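PDB 3UP9: lipoprotein from Actinomyces odontolyticus, which probably binds L-methionine, as a membrane-anchored substrate-binding lipoprotein of the NlpA family. Local coordinates for residues K20-I25 and E227-I232; R120-L124 and L190-S194; V6-T10 and K212-I216; A59-V65 and A200-W206; P104-G110 and D167-V172. One frame throughout, in Å; residues are numbered along the deposited sequence.

Interaction 1. Residues K20-I25 and E227-I232; sequences KILTYI and EVKQYI
Tyr24 and Tyr231 lie with near-parallel rings, planes 18° apart, but slid so far past each other that the rings barely overlap. Over one face of each ring lies the other's methylene: Tyr24 CB stands 3.8 Å from the centroid of the Tyr231 ring, and Tyr231 CB 4.0 Å from that of Tyr24, in reciprocal CH-pi contacts. Both CG atoms are anti to the backbone N, which sends each ring across to the facing helix. The phenol oxygens lie against first side-chain carbons, Tyr24 OH 3.4 Å from Glu227 CB and Tyr231 OH 3.6 Å from Lys20 CB. Apolar packing does the rest: Val228 sets CG2 3.5 Å from Ile25 CG1 and CG1 against Ile21 CG2, while the CD1 tips of Ile21 and Ile232 meet. No hydrogen bond links the segments. The axes of segments 20-25 (on helix 15-28) and 227-232 (on helix 226-235) run at 131°; Ile21 and Ile25 also touch helix 213-223, and Ile25 reaches Leu37 of strand 35-41.

Interaction 2. Residues R120-L124 and L190-S194; sequences RALEL and LVVES. With MSE (selenomethionine), chain B.
Arg120 and Glu193 cross at about a right angle along their chains, yet their flat ends turn nearly coplanar, with guanidinium and carboxylate 17° apart. The grip is side-on and uses two nitrogens: NE of Arg120 donates to OE2 of Glu193 at 2.9 Å (162°), and NH2 of Arg120 to OE1 of Glu193 at 3.1 Å (159°). Each oxygen offers its syn lone pair, and both lie close to the guanidinium plane. With CG of Arg120 anti to the backbone N and the chain extended through to NE, the group reaches from helix 115-127 to the ligand, where NH1 of Arg120 donates to the selenomethionine carboxylate oxygen OXT at 2.9 Å. Glu193 is likewise extended beyond CG, meeting the arginine edge from the other segment. Water 1 donates to OE2 of Glu193 and to O of Arg120, adding a bridge to the helix backbone. One turn on, Leu124 lays CD1 against CA of Glu193 (3.6 Å) and 4.1 Å from CG1 of Val191, an apolar patch beside the polar one. OE1 of Glu193 also accepts from Asn198 ND2 and Leu90 N. Glu193 is thus a second-shell residue: it fixes the rotation of the guanidinium and probably offsets part of its charge, leaving NH1 aimed at the ligand carboxylate, which Asn202 also holds, consistent with a pocket made for an amino acid.

Interaction 3. Residues V6-T10 and K212-I216; sequences VVTLT and KVDAI
Lys212, at the N-cap position of helix 213-223, reaches back over strand 7-13. Its chain is extended beyond CG, with CD 3.8 Å from CG1 of Val7 and 4.1 Å from CD2 of Leu9, and it ends in a hydrogen bond from NZ of Lys212 to O of Thr8 at 2.8 Å. The ammonium meets that carbonyl nearly head-on (C=O...N 166°). Water 2 accepts from N of Thr8 and, weakly, from NZ of Lys212; Asp58 supplies the charge partner through a salt bridge. Three residues further on, Ala215 turns its CB toward the strand, 3.5 Å from CG1 of Val7 and 3.9 Å from CD2 of Leu9, a small side chain that lets helix and strand come close. CD1 of Leu9 lies 3.9 Å from the backbone O of Ala215. Ile216 follows, placing CG1 3.9 Å from CD2 of Leu9, and also packs on Leu204 and Trp206 of strand 201-207. A methionine in place of Lys212 would probably leave Asp58 without its charge mate and the Thr8 carbonyl without this donor. Apolar packing therefore joins the helix start to the strand, while a single ammonium ties the helix N terminus to a strand carbonyl and an aspartate.

Interaction 4. Residues A59-V65 and A200-W206; sequences ANFYQTV and AVNVLVW. With MSE (selenomethionine), chain B.
Asn202 and Thr64 sit as an antiparallel non-hydrogen-bonded pair and face the selenomethionine. With CG of Asn202 beside its backbone N (chi1 -74°), the amide reaches the ligand: ND2 donates to the carboxylate O of selenomethionine at 2.9 Å, and OD1 takes a weak bond from the amino N. His18 NE2 and the backbone O of His86 also bond this amide. Thr64 places CG2 3.3 Å from the same ligand O; its OG1, which caps the following helix, passes 3.5 Å from SE of the ligand. Gln63 CG, wedged between backbone N and carbonyl carbon (chi1 84°), lets the amide cross Val205, NE2 of Gln63 3.5 Å from CG2 of Val205; Gln63 NE2 and Asn60 ND2 both bond Asn49 OD1. The ligand methyl CE lies 3.6 Å from CE2 of Tyr62 and also touches CB of Gln63, which covers one face of the Tyr62 ring. Phe61 turns its ring edge to Val203 O. Backbone bonds pair Asn60 with Val205 both ways. Where the ladder breaks, water 3 accepts from Tyr62 N within hydrogen-bonding reach of Val203 O and Asn60 OD1. One strand pair thus supplies an amide for the ligand's charged end and carbon surface for its selenoether.

Interaction 5. Residues P104-G110 and D167-V172; sequences PDGGTIG and DFDYAV
Parallel pairing joins Ile109 and Gly110 to Tyr170 and Ala171 in the five-stranded sheet, where strands 107-112 and 170-173 are neighbours, and the loop residues Phe168 and Asp169 just before add side-chain contacts. The ladder runs from Gly110 N to Tyr170 O (3.0 Å) and from Val172 N to Gly110 O (2.9 Å), with a weak bond from Tyr170 N to Thr108 O. Ile109 and Tyr170 share one face, CG1 of Ile109 4.2 Å from CB of Tyr170, while CG2 of Ile109 meets Val172. On the other face Gly110 keeps its CA 3.8 Å from CD2 of Phe168, where a side chain would be tight against that ring and Ala171. At the strand entrance, side chains bond the opposite backbone: OD2 of Asp169 accepts from N of Thr108 at 3.0 Å through its anti lone pair, and OG1 of Thr108, held between backbone N and carbonyl carbon (chi1 54°), accepts from N of Asp169 at 3.3 Å. OD1 of Asp169 rests 3.4 Å from CG of Pro104 and takes a hydrogen bond from His97 NE2. A leucine in place of Asp169 would probably leave Thr108 N and His97 without their shared acceptor group. Pro104-Gly107 forms a type II turn, with Gly106 at positive phi, leading into a central parallel pair of an alpha/beta lobe, consistent with the periplasmic binding protein fold.

Overall arrangement
From the N terminus, strand 7-13 enters interaction 3 and helix 15-28 enters interaction 1; their partners, helices 213-223 and 226-235, follow in the same order, so these two long closures cross. Both enclose interaction 4, which pairs strand 59-64 with 201-207 and touches interaction 1 through Phe61 and interaction 3 through Trp206 and Leu204. Within that loop lie interactions 5 and 2, which cross each other and meet where Ala121 packs on Val172. Interactions 1, 3 and 4 thus gather chain ends around the seven-stranded sheet, while 2 and 5 belong to the five-stranded one. Interactions 2 and 4 meet at the selenomethionine, joining both parts of the fold.

Interaction 1. Residues K20-I25 and E227-I232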
# COMPACT_ATOMS: atom_id res chain seq x y z
N LYS A 20 -12.93 -1.62 -1.72
CA LYS A 20 -13.76 -2.85 -1.87
C LYS A 20 -14.04 -3.57 -0.52
O LYS A 20 -15.16 -4.00 -0.25
CB LYS A 20 -13.10 -3.83 -2.85
CG LYS A 20 -12.98 -3.30 -4.26
CD LYS A 20 -12.61 -4.37 -5.28
CE LYS A 20 -12.90 -3.96 -6.74
NZ LYS A 20 -14.13 -4.53 -7.41
N ILE A 21 -13.03 -3.72 0.31
CA ILE A 21 -13.15 -4.33 1.64
C ILE A 21 -14.13 -3.49 2.46
O ILE A 21 -15.03 -4.04 3.09
CB ILE A 21 -11.78 -4.42 2.38
CG1 ILE A 21 -10.82 -5.37 1.66
CG2 ILE A 21 -11.93 -4.86 3.81
CD1 ILE A 21 -9.36 -5.15 2.14
N LEU A 22 -13.99 -2.17 2.41
CA LEU A 22 -14.89 -1.27 3.17
C LEU A 22 -16.34 -1.33 2.66
O LEU A 22 -17.25 -1.13 3.44
CB LEU A 22 -14.42 0.19 3.20
CG LEU A 22 -13.11 0.53 3.91
CD1 LEU A 22 -12.82 2.00 3.65
CD2 LEU A 22 -13.17 0.17 5.40
N THR A 23 -16.53 -1.67 1.38
CA THR A 23 -17.84 -1.70 0.76
C THR A 23 -18.50 -3.05 1.20
O THR A 23 -19.66 -3.03 1.61
CB THR A 23 -17.76 -1.48 -0.75
OG1 THR A 23 -17.21 -0.18 -1.01
CG2 THR A 23 -19.14 -1.58 -1.44
N TYR A 24 -17.74 -4.15 1.20
CA TYR A 24 -18.23 -5.40 1.76
C TYR A 24 -18.74 -5.16 3.20
O TYR A 24 -19.87 -5.51 3.54
CB TYR A 24 -17.19 -6.52 1.70
CG TYR A 24 -17.63 -7.70 2.51
CD1 TYR A 24 -18.57 -8.57 2.04
CD2 TYR A 24 -17.19 -7.86 3.79
CE1 TYR A 24 -18.99 -9.66 2.80
CE2 TYR A 24 -17.63 -8.89 4.58
CZ TYR A 24 -18.51 -9.80 4.08
OH TYR A 24 -18.94 -10.82 4.90
N ILE A 25 -17.92 -4.51 4.01
CA ILE A 25 -18.29 -4.23 5.40
C ILE A 25 -19.56 -3.35 5.44
O ILE A 25 -20.52 -3.63 6.12
CB ILE A 25 -17.16 -3.53 6.19
CG1 ILE A 25 -16.00 -4.49 6.41
CG2 ILE A 25 -17.68 -2.96 7.50
CD1 ILE A 25 -14.71 -3.87 6.94
N GLU A 227 -15.36 -12.78 8.72
CA GLU A 227 -16.10 -12.38 7.50
C GLU A 227 -15.25 -11.57 6.52
O GLU A 227 -15.16 -11.88 5.31
CB GLU A 227 -17.40 -11.61 7.86
CG GLU A 227 -18.46 -12.48 8.55
CD GLU A 227 -18.29 -12.60 10.08
OE1 GLU A 227 -17.30 -12.15 10.68
OE2 GLU A 227 -19.17 -13.21 10.72
N VAL A 228 -14.55 -10.57 7.04
CA VAL A 228 -13.61 -9.83 6.19
C VAL A 228 -12.45 -10.69 5.67
O VAL A 228 -12.05 -10.52 4.52
CB VAL A 228 -13.11 -8.54 6.87
CG1 VAL A 228 -11.85 -8.02 6.19
CG2 VAL A 228 -14.24 -7.53 6.89
N LYS A 229 -11.91 -11.61 6.48
CA LYS A 229 -10.83 -12.49 6.00
C LYS A 229 -11.32 -13.36 4.81
O LYS A 229 -10.61 -13.48 3.79
CB LYS A 229 -10.33 -13.38 7.14
CG LYS A 229 -9.24 -14.34 6.76
CD LYS A 229 -8.52 -14.89 8.00
CE LYS A 229 -7.43 -15.83 7.53
NZ LYS A 229 -6.57 -16.29 8.63
N GLN A 230 -12.52 -13.91 4.95
CA GLN A 230 -13.13 -14.76 3.94
C GLN A 230 -13.43 -13.94 2.70
O GLN A 230 -13.13 -14.37 1.61
CB GLN A 230 -14.40 -15.47 4.48
CG GLN A 230 -13.98 -16.54 5.47
CD GLN A 230 -15.12 -17.37 6.03
OE1 GLN A 230 -16.27 -16.94 6.17
NE2 GLN A 230 -14.77 -18.58 6.41
N TYR A 231 -13.98 -12.75 2.85
CA TYR A 231 -14.10 -11.87 1.70
C TYR A 231 -12.74 -11.66 0.98
O TYR A 231 -12.67 -11.77 -0.24
CB TYR A 231 -14.72 -10.51 2.07
CG TYR A 231 -14.73 -9.54 0.91
CD1 TYR A 231 -15.76 -9.58 -0.06
CD2 TYR A 231 -13.70 -8.58 0.74
CE1 TYR A 231 -15.76 -8.72 -1.15
CE2 TYR A 231 -13.69 -7.72 -0.36
CZ TYR A 231 -14.74 -7.79 -1.28
OH TYR A 231 -14.75 -7.01 -2.35
N ILE A 232 -11.67 -11.38 1.71
CA ILE A 232 -10.36 -11.14 1.07
C ILE A 232 -9.89 -12.40 0.36
O ILE A 232 -9.43 -12.34 -0.76
CB ILE A 232 -9.25 -10.64 2.03
CG1 ILE A 232 -9.64 -9.27 2.61
CG2 ILE A 232 -7.92 -10.57 1.36
CD1 ILE A 232 -8.72 -8.80 3.72

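Interaction 2. Residues R120-L124 and L190-S194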
# COMPACT_ATOMS: atom_id res chain seq x y z
N ARG A 120 11.35 0.59 0.52
CA ARG A 120 10.89 -0.79 0.44
C ARG A 120 11.19 -1.47 -0.95
O ARG A 120 11.57 -2.64 -0.99
CB ARG A 120 9.41 -0.81 0.80
CG ARG A 120 8.71 -2.13 0.56
CD ARG A 120 7.24 -1.93 0.89
NE ARG A 120 6.41 -3.13 0.78
CZ ARG A 120 5.08 -3.07 0.72
NH1 ARG A 120 4.47 -1.91 0.83
NH2 ARG A 120 4.37 -4.15 0.64
N ALA A 121 11.03 -0.71 -2.04
CA ALA A 121 11.33 -1.13 -3.41
C ALA A 121 12.84 -1.40 -3.59
O ALA A 121 13.23 -2.40 -4.21
CB ALA A 121 10.85 -0.05 -4.41
N LEU A 122 13.66 -0.49 -3.05
CA LEU A 122 15.12 -0.68 -2.96
C LEU A 122 15.52 -1.97 -2.25
O LEU A 122 16.35 -2.70 -2.77
CB LEU A 122 15.85 0.57 -2.41
CG LEU A 122 15.84 1.75 -3.45
CD1 LEU A 122 16.37 3.03 -2.82
CD2 LEU A 122 16.57 1.38 -4.74
N GLU A 123 14.88 -2.30 -1.12
CA GLU A 123 15.14 -3.59 -0.43
C GLU A 123 14.82 -4.80 -1.34
O GLU A 123 15.54 -5.80 -1.37
CB GLU A 123 14.27 -3.76 0.83
CG GLU A 123 14.20 -2.60 1.80
CD GLU A 123 15.46 -2.37 2.58
OE1 GLU A 123 16.42 -3.15 2.35
OE2 GLU A 123 15.48 -1.42 3.41
N LEU A 124 13.68 -4.70 -2.03
CA LEU A 124 13.21 -5.77 -2.87
C LEU A 124 14.26 -6.00 -3.93
O LEU A 124 14.59 -7.15 -4.20
CB LEU A 124 11.85 -5.44 -3.52
CG LEU A 124 11.32 -6.52 -4.45
CD1 LEU A 124 11.12 -7.79 -3.61
CD2 LEU A 124 10.03 -6.04 -5.10
N LEU A 190 7.20 -9.90 -11.91
CA LEU A 190 8.44 -10.60 -12.33
C LEU A 190 9.19 -11.13 -11.11
O LEU A 190 9.83 -12.18 -11.18
CB LEU A 190 9.36 -9.68 -13.14
CG LEU A 190 9.10 -9.53 -14.64
CD1 LEU A 190 7.81 -8.76 -14.89
CD2 LEU A 190 10.28 -8.79 -15.26
N VAL A 191 9.12 -10.36 -10.03
CA VAL A 191 9.78 -10.60 -8.74
C VAL A 191 8.68 -10.23 -7.73
O VAL A 191 7.95 -9.25 -7.95
CB VAL A 191 11.00 -9.66 -8.53
CG1 VAL A 191 11.65 -9.76 -7.14
CG2 VAL A 191 12.01 -9.87 -9.63
N VAL A 192 8.52 -11.02 -6.69
CA VAL A 192 7.43 -10.82 -5.74
C VAL A 192 8.10 -10.77 -4.36
O VAL A 192 8.85 -11.66 -4.01
CB VAL A 192 6.42 -11.99 -5.76
CG1 VAL A 192 5.32 -11.75 -4.72
CG2 VAL A 192 5.90 -12.28 -7.19
N GLU A 193 7.84 -9.72 -3.59
CA GLU A 193 8.30 -9.55 -2.23
C GLU A 193 7.77 -10.68 -1.36
O GLU A 193 6.62 -11.08 -1.49
CB GLU A 193 7.73 -8.23 -1.73
CG GLU A 193 8.33 -7.67 -0.45
CD GLU A 193 7.54 -6.45 0.04
OE1 GLU A 193 6.30 -6.58 0.11
OE2 GLU A 193 8.15 -5.42 0.42
N SER A 194 8.62 -11.23 -0.49
CA SER A 194 8.22 -12.30 0.40
C SER A 194 7.14 -11.86 1.37
O SER A 194 7.20 -10.76 1.88
CB SER A 194 9.42 -12.82 1.16
OG SER A 194 9.00 -13.41 2.36
N MSE B . -1.49 -0.35 -0.30
CA MSE B . -0.03 -0.07 -0.25
C MSE B . 0.79 -1.27 0.16
O MSE B . 0.32 -2.10 0.98
OXT MSE B . 1.92 -1.37 -0.35
CB MSE B . 0.25 1.05 0.72
CG MSE B . 1.74 1.52 0.75
SE MSE B . 1.97 2.92 2.03
CE MSE B . 0.64 4.30 1.45
O HOH W 1 10.78 -5.17 0.00

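Interaction 3. Residues V6-T10 and K212-I216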
# COMPACT_ATOMS: atom_id res chain seq x y z
N VAL A 6 -27.00 5.90 15.51
CA VAL A 6 -26.08 5.28 14.52
C VAL A 6 -24.99 6.36 14.21
O VAL A 6 -25.33 7.48 13.92
CB VAL A 6 -26.86 4.81 13.23
CG1 VAL A 6 -25.94 4.51 12.06
CG2 VAL A 6 -27.75 3.60 13.51
N VAL A 7 -23.69 6.05 14.32
CA VAL A 7 -22.63 7.03 14.00
C VAL A 7 -22.15 6.82 12.55
O VAL A 7 -21.92 5.69 12.12
CB VAL A 7 -21.42 6.96 15.00
CG1 VAL A 7 -20.21 7.81 14.52
CG2 VAL A 7 -21.87 7.37 16.40
N THR A 8 -21.98 7.91 11.79
CA THR A 8 -21.52 7.78 10.42
C THR A 8 -20.08 8.09 10.40
O THR A 8 -19.70 9.06 11.05
CB THR A 8 -22.22 8.76 9.47
OG1 THR A 8 -23.53 8.28 9.25
CG2 THR A 8 -21.51 8.82 8.14
N LEU A 9 -19.29 7.33 9.64
CA LEU A 9 -17.84 7.51 9.58
C LEU A 9 -17.36 7.78 8.17
O LEU A 9 -17.53 6.94 7.33
CB LEU A 9 -17.12 6.26 10.06
CG LEU A 9 -17.10 5.82 11.50
CD1 LEU A 9 -16.32 4.50 11.58
CD2 LEU A 9 -16.41 6.85 12.34
N THR A 10 -16.71 8.93 7.91
CA THR A 10 -16.11 9.19 6.61
C THR A 10 -14.70 8.53 6.62
O THR A 10 -13.83 8.87 7.45
CB THR A 10 -16.17 10.72 6.25
OG1 THR A 10 -17.49 11.24 6.52
CG2 THR A 10 -15.87 10.97 4.77
N LYS A 212 -15.08 10.22 17.79
CA LYS A 212 -15.84 9.13 17.27
C LYS A 212 -15.19 7.81 17.56
O LYS A 212 -15.48 6.86 16.87
CB LYS A 212 -16.01 9.34 15.76
CG LYS A 212 -16.74 10.63 15.39
CD LYS A 212 -17.50 10.42 14.09
CE LYS A 212 -17.88 11.67 13.36
NZ LYS A 212 -18.43 11.41 12.00
N VAL A 213 -14.39 7.73 18.62
CA VAL A 213 -13.56 6.54 18.87
C VAL A 213 -14.37 5.28 19.17
O VAL A 213 -13.88 4.20 18.88
CB VAL A 213 -12.47 6.70 20.02
CG1 VAL A 213 -11.19 7.33 19.50
CG2 VAL A 213 -13.05 7.43 21.21
N ASP A 214 -15.55 5.38 19.76
CA ASP A 214 -16.41 4.19 19.85
C ASP A 214 -16.73 3.60 18.51
O ASP A 214 -16.58 2.39 18.33
CB ASP A 214 -17.70 4.47 20.57
CG ASP A 214 -17.51 4.71 22.03
OD1 ASP A 214 -16.37 4.63 22.51
OD2 ASP A 214 -18.51 5.00 22.71
N ALA A 215 -17.17 4.45 17.58
CA ALA A 215 -17.52 4.02 16.22
C ALA A 215 -16.30 3.41 15.46
O ALA A 215 -16.41 2.35 14.83
CB ALA A 215 -18.18 5.18 15.45
N ILE A 216 -15.15 4.08 15.54
CA ILE A 216 -13.88 3.63 14.87
C ILE A 216 -13.40 2.27 15.42
O ILE A 216 -12.98 1.43 14.68
CB ILE A 216 -12.78 4.69 15.01
CG1 ILE A 216 -13.10 5.90 14.13
CG2 ILE A 216 -11.45 4.14 14.63
CD1 ILE A 216 -12.56 7.21 14.63
O HOH W 2 -21.71 10.78 12.79

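Interaction 4. Residues A59-V65 and A200-W206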
# COMPACT_ATOMS: atom_id res chain seq x y z
N ALA A 59 -11.27 8.57 9.50
CA ALA A 59 -10.27 7.49 9.49
C ALA A 59 -9.81 7.37 8.05
O ALA A 59 -10.48 7.86 7.17
CB ALA A 59 -10.83 6.16 10.01
N ASN A 60 -8.66 6.77 7.81
CA ASN A 60 -8.33 6.31 6.45
C ASN A 60 -7.83 4.86 6.54
O ASN A 60 -7.42 4.39 7.58
CB ASN A 60 -7.37 7.25 5.66
CG ASN A 60 -5.99 7.41 6.29
OD1 ASN A 60 -5.40 6.43 6.76
ND2 ASN A 60 -5.44 8.65 6.26
N PHE A 61 -7.93 4.17 5.42
CA PHE A 61 -7.53 2.78 5.32
C PHE A 61 -6.85 2.61 3.96
O PHE A 61 -7.52 2.37 2.96
CB PHE A 61 -8.72 1.82 5.51
CG PHE A 61 -8.38 0.38 5.30
CD1 PHE A 61 -7.22 -0.17 5.87
CD2 PHE A 61 -9.18 -0.42 4.49
CE1 PHE A 61 -6.90 -1.51 5.65
CE2 PHE A 61 -8.87 -1.77 4.28
CZ PHE A 61 -7.72 -2.31 4.84
N TYR A 62 -5.53 2.81 3.94
CA TYR A 62 -4.75 2.77 2.70
C TYR A 62 -3.26 2.55 2.91
O TYR A 62 -2.58 2.29 1.96
CB TYR A 62 -4.94 4.06 1.89
CG TYR A 62 -4.04 5.21 2.30
CD1 TYR A 62 -4.32 5.96 3.43
CD2 TYR A 62 -2.93 5.54 1.56
CE1 TYR A 62 -3.50 7.02 3.83
CE2 TYR A 62 -2.12 6.57 1.96
CZ TYR A 62 -2.39 7.30 3.10
OH TYR A 62 -1.57 8.35 3.46
N GLN A 63 -2.76 2.70 4.15
CA GLN A 63 -1.34 2.80 4.37
C GLN A 63 -0.77 1.67 5.25
O GLN A 63 -1.49 1.01 5.99
CB GLN A 63 -0.98 4.19 4.89
CG GLN A 63 -1.13 4.39 6.36
CD GLN A 63 -1.12 5.85 6.72
OE1 GLN A 63 -0.07 6.47 6.70
NE2 GLN A 63 -2.28 6.40 7.06
N THR A 64 0.53 1.47 5.11
CA THR A 64 1.27 0.42 5.76
C THR A 64 1.85 1.05 7.00
O THR A 64 1.98 2.26 7.11
CB THR A 64 2.41 -0.16 4.84
OG1 THR A 64 3.40 0.88 4.54
CG2 THR A 64 1.85 -0.75 3.52
N VAL A 65 2.22 0.19 7.95
CA VAL A 65 2.77 0.59 9.23
C VAL A 65 4.06 1.37 9.05
O VAL A 65 4.22 2.40 9.68
CB VAL A 65 2.83 -0.60 10.24
CG1 VAL A 65 3.89 -0.38 11.35
CG2 VAL A 65 1.45 -0.83 10.85
N ALA A 200 5.09 -4.58 6.26
CA ALA A 200 4.24 -3.65 5.51
C ALA A 200 2.76 -4.03 5.49
O ALA A 200 2.11 -4.03 4.42
CB ALA A 200 4.75 -3.45 4.08
N VAL A 201 2.21 -4.28 6.68
CA VAL A 201 0.78 -4.55 6.81
C VAL A 201 -0.01 -3.23 6.79
O VAL A 201 0.39 -2.19 7.35
CB VAL A 201 0.46 -5.37 8.08
CG1 VAL A 201 1.12 -6.75 8.01
CG2 VAL A 201 0.89 -4.62 9.35
N ASN A 202 -1.19 -3.30 6.18
CA ASN A 202 -2.09 -2.18 6.00
C ASN A 202 -3.06 -2.00 7.17
O ASN A 202 -3.72 -2.92 7.58
CB ASN A 202 -2.92 -2.38 4.72
CG ASN A 202 -2.13 -2.15 3.47
OD1 ASN A 202 -2.26 -1.08 2.83
ND2 ASN A 202 -1.34 -3.15 3.07
N VAL A 203 -3.17 -0.77 7.67
CA VAL A 203 -3.88 -0.48 8.90
C VAL A 203 -4.89 0.63 8.76
O VAL A 203 -4.78 1.49 7.88
CB VAL A 203 -2.84 -0.18 10.06
CG1 VAL A 203 -2.13 -1.47 10.47
CG2 VAL A 203 -1.85 0.89 9.64
N LEU A 204 -5.91 0.59 9.63
CA LEU A 204 -6.90 1.67 9.80
C LEU A 204 -6.19 2.74 10.62
O LEU A 204 -5.52 2.40 11.60
CB LEU A 204 -8.17 1.19 10.56
CG LEU A 204 -9.29 2.22 10.69
CD1 LEU A 204 -10.05 2.44 9.40
CD2 LEU A 204 -10.27 1.77 11.75
N VAL A 205 -6.25 4.00 10.19
CA VAL A 205 -5.57 5.10 10.91
C VAL A 205 -6.61 6.15 11.16
O VAL A 205 -7.45 6.41 10.31
CB VAL A 205 -4.32 5.67 10.15
CG1 VAL A 205 -3.72 6.89 10.85
CG2 VAL A 205 -3.30 4.58 9.88
N TRP A 206 -6.58 6.72 12.36
CA TRP A 206 -7.42 7.83 12.74
C TRP A 206 -6.63 8.84 13.59
O TRP A 206 -5.48 8.61 13.98
CB TRP A 206 -8.68 7.29 13.45
CG TRP A 206 -8.41 6.60 14.77
CD1 TRP A 206 -8.41 7.19 16.03
CD2 TRP A 206 -8.00 5.21 14.99
NE1 TRP A 206 -8.05 6.29 16.98
CE2 TRP A 206 -7.80 5.07 16.43
CE3 TRP A 206 -7.76 4.08 14.17
CZ2 TRP A 206 -7.42 3.86 17.02
CZ3 TRP A 206 -7.38 2.88 14.77
CH2 TRP A 206 -7.20 2.78 16.17
N MSE B . -1.49 -0.35 -0.30
CA MSE B . -0.03 -0.07 -0.25
C MSE B . 0.79 -1.27 0.16
O MSE B . 0.32 -2.10 0.98
OXT MSE B . 1.92 -1.37 -0.35
CB MSE B . 0.25 1.05 0.72
CG MSE B . 1.74 1.52 0.75
SE MSE B . 1.97 2.92 2.03
CE MSE B . 0.64 4.30 1.45
O HOH W 3 -4.49 3.70 6.49

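Interaction 5. Residues P104-G110 and D167-V172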
# COMPACT_ATOMS: atom_id res chain seq x y z
N PRO A 104 18.57 -4.25 -19.70
CA PRO A 104 19.63 -3.85 -20.60
C PRO A 104 20.66 -2.97 -19.91
O PRO A 104 20.34 -2.29 -18.94
CB PRO A 104 18.90 -3.08 -21.72
CG PRO A 104 17.43 -3.38 -21.53
CD PRO A 104 17.27 -3.69 -20.08
N ASP A 105 21.89 -3.03 -20.38
CA ASP A 105 22.93 -2.09 -20.03
C ASP A 105 22.49 -0.64 -20.30
O ASP A 105 22.22 -0.29 -21.46
CB ASP A 105 24.16 -2.40 -20.89
CG ASP A 105 25.43 -1.94 -20.25
OD1 ASP A 105 25.39 -0.93 -19.49
OD2 ASP A 105 26.44 -2.62 -20.45
N GLY A 106 22.42 0.19 -19.25
CA GLY A 106 21.82 1.54 -19.32
C GLY A 106 20.29 1.55 -19.38
O GLY A 106 19.67 2.54 -19.77
N GLY A 107 19.68 0.46 -18.95
CA GLY A 107 18.22 0.32 -18.90
C GLY A 107 17.65 1.13 -17.75
O GLY A 107 18.40 1.72 -16.99
N THR A 108 16.33 1.15 -17.63
CA THR A 108 15.66 2.03 -16.67
C THR A 108 14.66 1.28 -15.77
O THR A 108 14.03 0.36 -16.21
CB THR A 108 14.91 3.13 -17.41
OG1 THR A 108 14.05 2.51 -18.36
CG2 THR A 108 15.89 4.15 -18.08
N ILE A 109 14.56 1.68 -14.49
CA ILE A 109 13.61 1.09 -13.55
C ILE A 109 12.89 2.25 -12.91
O ILE A 109 13.51 3.08 -12.29
CB ILE A 109 14.27 0.21 -12.46
CG1 ILE A 109 15.03 -0.98 -13.09
CG2 ILE A 109 13.21 -0.30 -11.46
CD1 ILE A 109 15.63 -1.97 -12.11
N GLY A 110 11.59 2.32 -13.16
CA GLY A 110 10.70 3.23 -12.44
C GLY A 110 10.56 2.87 -10.98
O GLY A 110 10.39 1.70 -10.62
N ASP A 167 7.37 3.37 -20.79
CA ASP A 167 8.62 4.09 -21.01
C ASP A 167 9.87 3.37 -20.57
O ASP A 167 10.91 3.49 -21.19
CB ASP A 167 8.53 5.41 -20.25
CG ASP A 167 7.29 6.18 -20.61
OD1 ASP A 167 7.08 6.38 -21.83
OD2 ASP A 167 6.54 6.54 -19.68
N PHE A 168 9.76 2.66 -19.46
CA PHE A 168 10.91 2.07 -18.79
C PHE A 168 10.90 0.50 -18.92
O PHE A 168 9.88 -0.15 -19.11
CB PHE A 168 10.90 2.49 -17.29
CG PHE A 168 10.83 3.99 -17.04
CD1 PHE A 168 11.55 4.89 -17.82
CD2 PHE A 168 10.09 4.49 -15.98
CE1 PHE A 168 11.49 6.28 -17.57
CE2 PHE A 168 10.02 5.86 -15.71
CZ PHE A 168 10.72 6.76 -16.51
N ASP A 169 12.07 -0.09 -18.75
CA ASP A 169 12.24 -1.55 -18.81
C ASP A 169 11.44 -2.29 -17.70
O ASP A 169 10.88 -3.35 -17.95
CB ASP A 169 13.75 -1.87 -18.77
CG ASP A 169 14.50 -1.42 -20.04
OD1 ASP A 169 14.30 -2.06 -21.10
OD2 ASP A 169 15.32 -0.47 -19.97
N TYR A 170 11.40 -1.70 -16.51
CA TYR A 170 10.72 -2.27 -15.35
C TYR A 170 10.18 -1.15 -14.53
O TYR A 170 10.64 -0.03 -14.67
CB TYR A 170 11.68 -3.09 -14.44
CG TYR A 170 12.45 -4.15 -15.17
CD1 TYR A 170 13.61 -3.83 -15.86
CD2 TYR A 170 12.00 -5.42 -15.24
CE1 TYR A 170 14.28 -4.77 -16.60
CE2 TYR A 170 12.68 -6.37 -15.95
CZ TYR A 170 13.83 -6.06 -16.65
OH TYR A 170 14.55 -7.03 -17.36
N ALA A 171 9.24 -1.45 -13.64
CA ALA A 171 8.88 -0.48 -12.58
C ALA A 171 8.54 -1.25 -11.31
O ALA A 171 7.99 -2.34 -11.42
CB ALA A 171 7.71 0.40 -13.02
N VAL A 172 8.89 -0.72 -10.13
CA VAL A 172 8.46 -1.35 -8.86
C VAL A 172 7.14 -0.72 -8.42
O VAL A 172 7.05 0.49 -8.33
CB VAL A 172 9.55 -1.25 -7.74
CG1 VAL A 172 9.16 -2.12 -6.54
CG2 VAL A 172 10.94 -1.68 -8.32